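Local coordinates for putative hyaluronoglucosaminidase (Clostridium perfringens, PDB 6PWI), which probably acts as a hexosaminidase of glycoside hydrolase family 84, the chain being the part of a longer secreted protein that holds the catalytic barrel, at residues A[273-278]-A[312-317]; A[284-289]-A[322-327]; A[493-498]-A[611-616]. All coordinates share one frame; numbering follows the deposited sequence.

Contact 1 (A[273-278]-A[312-317]); sequences ADLEKI and EDLEKW
Leu275 of helix 268-286 reaches across to Asp313 and Leu314 of helix 304-321. Its CB and CG serve as spacers. CG lies anti to the backbone N (chi1 180°), and this carries the branch point out into the gap between the helices. The two methyls then do the touching. Leu275 CD1 meets Asp313 CB at 4.0 Å. The same Leu275 CD1 approaches Leu314 CD2 at 4.4 Å. The other methyl lies against the aspartate from CB to carboxylate. Leu275 CD2 is 3.9 Å from Asp313 CB. Leu275 CD2 is also 3.8 Å from Asp313 OD2. The two side chains cross at about a right angle. The contact with the carboxylate is van der Waals only. Asp313 OD2 is hydrogen-bonded to Tyr271 OH, on the helix of Leu275, so this polar link also joins the two helices.

One turn further on, Ile278 adds a second apolar pair. Ile278 CG2 meets Leu314 CD2 at 4.0 Å, and these chains also cross nearly square. Leu310 touches both Leu275 and Ile278.

The short helix segments run in roughly the same direction, 45° apart, with their axes 11.4 Å from each other. They belong to the outer helical layer of the (beta/alpha)8 barrel. Helix 268-286 follows strand 250-255, and helix 304-321 follows strand 293-296. Leu314 continues inward onto Phe327, next to strand 328-330.

Contact 2 (A[284-289]-A[322-327]); sequences QLYSVG and GDVYEF
Tyr286 points its ring at the loop 322-327 and meets Asp323 and Val324 there. CG of the tyrosine is anti to the backbone N (chi1 -173°), which carries the ring across to the loop. Both partners lie at the ring edge, close to its plane. Val324 CG2 packs beside the ring at Tyr286 CE1, 3.5 Å away. Asp323 OD1 sits further out, beyond the hydroxyl. Tyr286 OH donates to Asp323 OD1 at 2.5 Å, and the oxygen receives it on its syn lone pair, the side of OD2. The carboxylate does not lie flat with the ring: the two planes are 63° apart.

Arg291, outside both segments, ties the two sides together. Arg291 NE pairs with Asp323 OD2 in a salt bridge, and Arg291 NH2 bonds to Tyr286 O. The arginine also makes a cation-pi contact with the Tyr286 ring, and Lys321 makes another. The helix carrying the tyrosine ends in a Schellman motif. Gly289, at positive phi, is its C-prime residue. Gly289 N bonds to Tyr286 O at 3.1 Å, and Val290 N bonds to Leu285 O.

The chemistry is mixed. One carboxylate takes a phenol on OD1 and an arginine on OD2, so both oxygens are engaged and its rotation is restrained. The arginine probably helps to keep Asp323 ionised.

Contact 3 (A[493-498]-A[611-616]); sequences EELRPV and RHLIPF
Arg496 and His612 meet in a CH-pi contact backed by a leucine pair, where the starts of two helices pack in the helical region that follows the barrel. The aliphatic part of the arginine does the touching, not its charged end. Arg496 CG stands over one face of the imidazole, 3.8 Å from the ring centroid and only 11° off the normal. CD is displaced toward the edge of the ring, with Arg496 CD 3.5 Å from His612 NE2. The chain is extended through its first two torsions and bends at the third (chi3 37°), which turns the guanidinium toward Glu493. The guanidinium and ring planes are 61° apart.

Glu493 holds that charged group within its own segment. Arg496 NH2 forms a salt bridge with Glu493 OE2 at 2.8 Å, reaching it from above the carboxylate plane. A weak bond from Arg496 NE to Glu493 OE1 adds to this, and Arg496 NH1 pairs with Glu500. A water donates to Glu493 OE1 and lies in plane at the edge of the His612 ring, with a weak bond to NE2.

Deeper in, Leu495 CD2 meets Leu613 CD2 at 3.6 Å, the two side chains crossing at about a right angle. Helix 513-536 covers both, through Glu522 and Tyr523.

His612 is the N-cap residue of helix 613-623, and its O accepts from Phe616 N at 3.1 Å. Apolar residues inside and a polar network outside fit a helical bundle, consistent with the bundle behind the barrel in other family 84 enzymes.

Contacts 1 and 2 share helix 268-286 and the barrel's outer layer, with centres 14 Å apart. They meet through Phe327, which packs on Leu314, Glu315 and Trp317. Contact 1 joins two helices mainly by aliphatic packing. Contact 2 lies at the end of the shared helix, where a more exposed aspartate takes a hydrogen bond that crosses between the segments. Contact 3 is about 42 Å from contact 1 and 36 Å from contact 2 by nearest atoms. It joins helices 496-507 and 613-623, after the barrel, by an arginine chain over an imidazole face and a leucine pair. Its salt bridge stays inside one segment. All three are only partly buried.

Contact 1 (A[273-278]-A[312-317])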
# COMPACT_ATOMS: atom_id res chain seq x y z
N ALA A 273 24.34 -11.82 28.47
CA ALA A 273 24.68 -10.40 28.48
C ALA A 273 24.00 -9.70 27.31
O ALA A 273 23.46 -8.60 27.47
CB ALA A 273 26.19 -10.23 28.46
N ASP A 274 24.00 -10.37 26.15
CA ASP A 274 23.45 -9.82 24.92
C ASP A 274 21.93 -9.88 24.92
O ASP A 274 21.27 -9.01 24.35
CB ASP A 274 24.12 -10.44 23.69
CG ASP A 274 25.30 -9.63 23.16
OD1 ASP A 274 25.41 -8.43 23.52
OD2 ASP A 274 26.09 -10.19 22.37
N LEU A 275 21.35 -10.90 25.57
CA LEU A 275 19.90 -11.01 25.65
C LEU A 275 19.34 -9.88 26.52
O LEU A 275 18.21 -9.45 26.31
CB LEU A 275 19.49 -12.38 26.18
CG LEU A 275 17.99 -12.59 26.31
CD1 LEU A 275 17.30 -12.51 24.95
CD2 LEU A 275 17.66 -13.91 27.00
N GLU A 276 20.15 -9.42 27.49
CA GLU A 276 19.76 -8.35 28.39
C GLU A 276 19.59 -7.05 27.59
O GLU A 276 18.67 -6.28 27.85
CB GLU A 276 20.81 -8.15 29.48
CG GLU A 276 20.63 -9.06 30.68
CD GLU A 276 21.51 -8.76 31.89
OE1 GLU A 276 22.09 -7.65 31.95
OE2 GLU A 276 21.61 -9.64 32.78
N LYS A 277 20.48 -6.85 26.62
CA LYS A 277 20.53 -5.62 25.86
C LYS A 277 19.38 -5.57 24.85
O LYS A 277 18.71 -4.55 24.75
CB LYS A 277 21.90 -5.43 25.19
CG LYS A 277 23.07 -5.76 26.09
CD LYS A 277 24.18 -4.74 26.07
CE LYS A 277 25.23 -5.07 27.11
NZ LYS A 277 26.57 -4.63 26.65
N ILE A 278 19.16 -6.68 24.13
CA ILE A 278 18.09 -6.70 23.14
C ILE A 278 16.76 -6.43 23.84
O ILE A 278 15.96 -5.62 23.37
CB ILE A 278 18.09 -7.99 22.29
CG1 ILE A 278 17.32 -7.79 20.98
CG2 ILE A 278 17.56 -9.19 23.07
CD1 ILE A 278 17.60 -8.83 19.91
N GLU A 312 13.09 -17.94 20.74
CA GLU A 312 12.48 -18.67 21.84
C GLU A 312 12.49 -17.79 23.09
O GLU A 312 11.50 -17.76 23.83
CB GLU A 312 13.20 -20.00 22.09
CG GLU A 312 12.54 -21.18 21.41
CD GLU A 312 13.41 -22.40 21.16
OE1 GLU A 312 14.64 -22.33 21.38
OE2 GLU A 312 12.86 -23.44 20.72
N ASP A 313 13.60 -17.06 23.28
CA ASP A 313 13.78 -16.20 24.44
C ASP A 313 12.95 -14.92 24.31
O ASP A 313 12.44 -14.41 25.31
CB ASP A 313 15.27 -15.94 24.73
CG ASP A 313 15.96 -17.10 25.43
OD1 ASP A 313 15.27 -17.84 26.16
OD2 ASP A 313 17.18 -17.25 25.26
N LEU A 314 12.78 -14.43 23.07
CA LEU A 314 12.00 -13.22 22.83
C LEU A 314 10.52 -13.53 22.98
O LEU A 314 9.75 -12.65 23.37
CB LEU A 314 12.32 -12.65 21.45
CG LEU A 314 13.73 -12.10 21.27
CD1 LEU A 314 13.92 -11.50 19.89
CD2 LEU A 314 14.05 -11.06 22.34
N GLU A 315 10.12 -14.77 22.67
CA GLU A 315 8.73 -15.17 22.77
C GLU A 315 8.30 -15.20 24.24
O GLU A 315 7.18 -14.80 24.56
CB GLU A 315 8.49 -16.50 22.05
CG GLU A 315 7.06 -17.00 22.12
CD GLU A 315 6.01 -16.24 21.32
OE1 GLU A 315 6.37 -15.26 20.63
OE2 GLU A 315 4.82 -16.62 21.39
N LYS A 316 9.20 -15.66 25.12
CA LYS A 316 8.94 -15.68 26.55
C LYS A 316 8.63 -14.27 27.04
O LYS A 316 7.63 -14.05 27.72
CB LYS A 316 10.10 -16.34 27.33
CG LYS A 316 9.99 -17.85 27.53
CD LYS A 316 11.10 -18.45 28.39
CE LYS A 316 12.26 -19.03 27.61
N TRP A 317 9.49 -13.32 26.65
CA TRP A 317 9.32 -11.90 26.95
C TRP A 317 7.97 -11.39 26.46
O TRP A 317 7.25 -10.69 27.18
CB TRP A 317 10.48 -11.10 26.33
CG TRP A 317 10.35 -9.62 26.52
CD1 TRP A 317 10.70 -8.90 27.63
CD2 TRP A 317 9.83 -8.66 25.57
NE1 TRP A 317 10.43 -7.57 27.44
CE2 TRP A 317 9.90 -7.39 26.19
CE3 TRP A 317 9.33 -8.75 24.27
CZ2 TRP A 317 9.48 -6.23 25.54
CZ3 TRP A 317 8.91 -7.60 23.63
CH2 TRP A 317 8.99 -6.36 24.26

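Contact 2 (A[284-289]-A[322-327])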
# COMPACT_ATOMS: atom_id res chain seq x y z
N GLN A 284 12.69 -0.12 25.55
CA GLN A 284 12.75 1.30 25.20
C GLN A 284 11.66 1.63 24.18
O GLN A 284 10.94 2.61 24.34
CB GLN A 284 14.14 1.72 24.73
CG GLN A 284 14.30 3.24 24.61
CD GLN A 284 15.49 3.72 23.81
OE1 GLN A 284 16.01 3.03 22.94
NE2 GLN A 284 15.92 4.93 24.09
N LEU A 285 11.54 0.80 23.13
CA LEU A 285 10.51 1.02 22.13
C LEU A 285 9.14 0.80 22.75
O LEU A 285 8.22 1.56 22.47
CB LEU A 285 10.72 0.11 20.91
CG LEU A 285 11.69 0.60 19.83
CD1 LEU A 285 11.42 2.04 19.42
CD2 LEU A 285 13.14 0.43 20.25
N TYR A 286 9.02 -0.22 23.62
CA TYR A 286 7.77 -0.55 24.29
C TYR A 286 7.26 0.65 25.09
O TYR A 286 6.05 0.87 25.18
CB TYR A 286 7.93 -1.75 25.24
CG TYR A 286 6.64 -2.25 25.84
CD1 TYR A 286 5.90 -3.25 25.23
CD2 TYR A 286 6.13 -1.72 27.02
CE1 TYR A 286 4.71 -3.70 25.77
CE2 TYR A 286 4.94 -2.15 27.58
CZ TYR A 286 4.22 -3.15 26.95
OH TYR A 286 3.04 -3.59 27.47
N SER A 287 8.21 1.41 25.65
CA SER A 287 7.92 2.53 26.54
C SER A 287 7.34 3.71 25.77
O SER A 287 6.75 4.60 26.37
CB SER A 287 9.15 2.92 27.33
OG SER A 287 9.98 3.80 26.59
N VAL A 288 7.50 3.74 24.44
CA VAL A 288 6.87 4.80 23.68
C VAL A 288 5.66 4.28 22.90
O VAL A 288 5.09 5.03 22.12
CB VAL A 288 7.86 5.60 22.79
CG1 VAL A 288 8.82 6.43 23.63
CG2 VAL A 288 8.63 4.72 21.81
N GLY A 289 5.28 3.01 23.12
CA GLY A 289 3.98 2.53 22.65
C GLY A 289 4.05 1.43 21.57
O GLY A 289 3.01 0.94 21.15
N GLY A 322 2.06 -9.40 27.67
CA GLY A 322 0.62 -9.60 27.60
C GLY A 322 -0.08 -8.89 26.45
O GLY A 322 -1.10 -9.36 25.97
N ASP A 323 0.45 -7.74 26.00
CA ASP A 323 -0.26 -6.96 24.99
C ASP A 323 0.62 -6.72 23.75
O ASP A 323 0.39 -5.76 23.01
CB ASP A 323 -0.83 -5.67 25.58
CG ASP A 323 0.23 -4.68 26.05
OD1 ASP A 323 1.36 -5.11 26.32
OD2 ASP A 323 -0.09 -3.47 26.14
N VAL A 324 1.60 -7.59 23.52
CA VAL A 324 2.46 -7.48 22.35
C VAL A 324 2.03 -8.51 21.31
O VAL A 324 2.06 -9.71 21.57
CB VAL A 324 3.95 -7.58 22.72
CG1 VAL A 324 4.86 -7.55 21.49
CG2 VAL A 324 4.36 -6.50 23.69
N TYR A 325 1.65 -8.03 20.12
CA TYR A 325 1.28 -8.90 19.01
C TYR A 325 2.48 -9.76 18.63
O TYR A 325 3.59 -9.52 19.09
CB TYR A 325 0.76 -8.07 17.84
CG TYR A 325 -0.52 -7.32 18.08
CD1 TYR A 325 -1.75 -7.96 18.06
CD2 TYR A 325 -0.51 -5.95 18.30
CE1 TYR A 325 -2.93 -7.27 18.27
CE2 TYR A 325 -1.68 -5.24 18.51
CZ TYR A 325 -2.90 -5.90 18.49
OH TYR A 325 -4.06 -5.21 18.69
N GLU A 326 2.24 -10.75 17.76
CA GLU A 326 3.24 -11.77 17.48
C GLU A 326 4.37 -11.20 16.63
O GLU A 326 4.17 -10.25 15.88
CB GLU A 326 2.61 -13.04 16.89
CG GLU A 326 1.57 -12.78 15.82
CD GLU A 326 0.76 -14.02 15.49
OE1 GLU A 326 0.86 -14.51 14.33
OE2 GLU A 326 0.04 -14.51 16.39
N PHE A 327 5.56 -11.80 16.79
CA PHE A 327 6.76 -11.37 16.10
C PHE A 327 6.70 -11.71 14.61
O PHE A 327 6.08 -12.69 14.19
CB PHE A 327 8.01 -12.04 16.68
CG PHE A 327 8.49 -11.48 18.00
CD1 PHE A 327 9.21 -10.30 18.05
CD2 PHE A 327 8.25 -12.16 19.18
CE1 PHE A 327 9.67 -9.80 19.26
CE2 PHE A 327 8.70 -11.66 20.40
CZ PHE A 327 9.41 -10.48 20.43

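Contact 3 (A[493-498]-A[611-616])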
# COMPACT_ATOMS: atom_id res chain seq x y z
N GLU A 493 -1.17 0.91 -21.58
CA GLU A 493 -1.84 -0.23 -22.19
C GLU A 493 -3.04 0.21 -23.04
O GLU A 493 -3.28 -0.37 -24.10
CB GLU A 493 -2.21 -1.30 -21.16
CG GLU A 493 -2.67 -2.62 -21.79
CD GLU A 493 -1.75 -3.32 -22.79
OE1 GLU A 493 -0.53 -2.99 -22.84
OE2 GLU A 493 -2.25 -4.20 -23.52
N GLU A 494 -3.78 1.21 -22.58
CA GLU A 494 -4.93 1.71 -23.31
C GLU A 494 -4.50 2.46 -24.57
O GLU A 494 -5.19 2.41 -25.59
CB GLU A 494 -5.77 2.64 -22.43
CG GLU A 494 -6.80 1.90 -21.61
CD GLU A 494 -7.93 2.78 -21.09
OE1 GLU A 494 -7.64 3.87 -20.54
OE2 GLU A 494 -9.10 2.38 -21.23
N LEU A 495 -3.37 3.16 -24.50
CA LEU A 495 -2.89 3.98 -25.60
C LEU A 495 -2.19 3.13 -26.65
O LEU A 495 -2.09 3.54 -27.81
CB LEU A 495 -1.96 5.06 -25.06
CG LEU A 495 -1.54 6.12 -26.08
CD1 LEU A 495 -2.73 6.93 -26.54
CD2 LEU A 495 -0.46 7.03 -25.52
N ARG A 496 -1.70 1.94 -26.25
CA ARG A 496 -0.84 1.10 -27.07
C ARG A 496 -1.44 0.79 -28.44
O ARG A 496 -0.75 0.92 -29.45
CB ARG A 496 -0.43 -0.18 -26.34
CG ARG A 496 0.55 -1.04 -27.13
CD ARG A 496 0.77 -2.45 -26.61
NE ARG A 496 -0.49 -2.99 -26.11
CZ ARG A 496 -1.42 -3.59 -26.85
NH1 ARG A 496 -1.25 -3.75 -28.15
NH2 ARG A 496 -2.53 -4.03 -26.27
N PRO A 497 -2.71 0.34 -28.56
CA PRO A 497 -3.27 -0.03 -29.86
C PRO A 497 -3.34 1.19 -30.79
O PRO A 497 -3.20 1.05 -32.00
CB PRO A 497 -4.70 -0.51 -29.55
CG PRO A 497 -4.69 -0.82 -28.07
CD PRO A 497 -3.68 0.13 -27.46
N VAL A 498 -3.54 2.37 -30.19
CA VAL A 498 -3.65 3.60 -30.94
C VAL A 498 -2.28 3.97 -31.50
O VAL A 498 -2.17 4.32 -32.67
CB VAL A 498 -4.29 4.74 -30.10
CG1 VAL A 498 -4.38 6.04 -30.87
CG2 VAL A 498 -5.66 4.35 -29.56
N ARG A 611 7.85 2.27 -22.01
CA ARG A 611 7.38 1.04 -22.63
C ARG A 611 6.89 1.31 -24.05
O ARG A 611 7.21 0.56 -24.97
CB ARG A 611 6.39 0.28 -21.74
CG ARG A 611 6.17 -1.18 -22.13
CD ARG A 611 5.10 -1.86 -21.29
NE ARG A 611 4.85 -3.27 -21.62
CZ ARG A 611 5.54 -4.31 -21.15
NH1 ARG A 611 6.56 -4.12 -20.31
NH2 ARG A 611 5.23 -5.53 -21.52
N HIS A 612 6.14 2.41 -24.24
CA HIS A 612 5.54 2.66 -25.54
C HIS A 612 5.74 4.10 -26.01
O HIS A 612 5.88 4.32 -27.21
CB HIS A 612 4.07 2.21 -25.59
CG HIS A 612 3.91 0.74 -25.42
ND1 HIS A 612 4.39 -0.17 -26.34
CD2 HIS A 612 3.35 0.02 -24.42
CE1 HIS A 612 4.13 -1.39 -25.93
NE2 HIS A 612 3.48 -1.31 -24.75
N LEU A 613 5.76 5.07 -25.08
CA LEU A 613 5.76 6.47 -25.47
C LEU A 613 7.07 6.83 -26.17
O LEU A 613 7.05 7.43 -27.25
CB LEU A 613 5.52 7.39 -24.26
CG LEU A 613 4.18 7.26 -23.53
CD1 LEU A 613 3.88 8.52 -22.73
CD2 LEU A 613 3.03 6.96 -24.48
N ILE A 614 8.20 6.46 -25.56
CA ILE A 614 9.50 6.79 -26.11
C ILE A 614 9.74 6.00 -27.40
O ILE A 614 10.16 6.58 -28.41
CB ILE A 614 10.62 6.66 -25.05
CG1 ILE A 614 10.50 7.76 -24.00
CG2 ILE A 614 12.00 6.65 -25.69
CD1 ILE A 614 11.33 7.52 -22.76
N PRO A 615 9.49 4.67 -27.44
CA PRO A 615 9.62 3.89 -28.68
C PRO A 615 8.87 4.49 -29.86
O PRO A 615 9.37 4.46 -30.98
CB PRO A 615 9.10 2.51 -28.28
CG PRO A 615 9.43 2.42 -26.80
CD PRO A 615 9.16 3.81 -26.29
N PHE A 616 7.69 5.06 -29.60
CA PHE A 616 6.88 5.68 -30.63
C PHE A 616 7.58 6.92 -31.19
O PHE A 616 7.63 7.11 -32.40
CB PHE A 616 5.49 6.01 -30.08
CG PHE A 616 4.53 6.62 -31.07
CD1 PHE A 616 4.42 6.13 -32.37
CD2 PHE A 616 3.71 7.69 -30.70
CE1 PHE A 616 3.52 6.69 -33.27
CE2 PHE A 616 2.81 8.24 -31.60
CZ PHE A 616 2.72 7.75 -32.88
O HOH W 1 1.72 -2.18 -21.99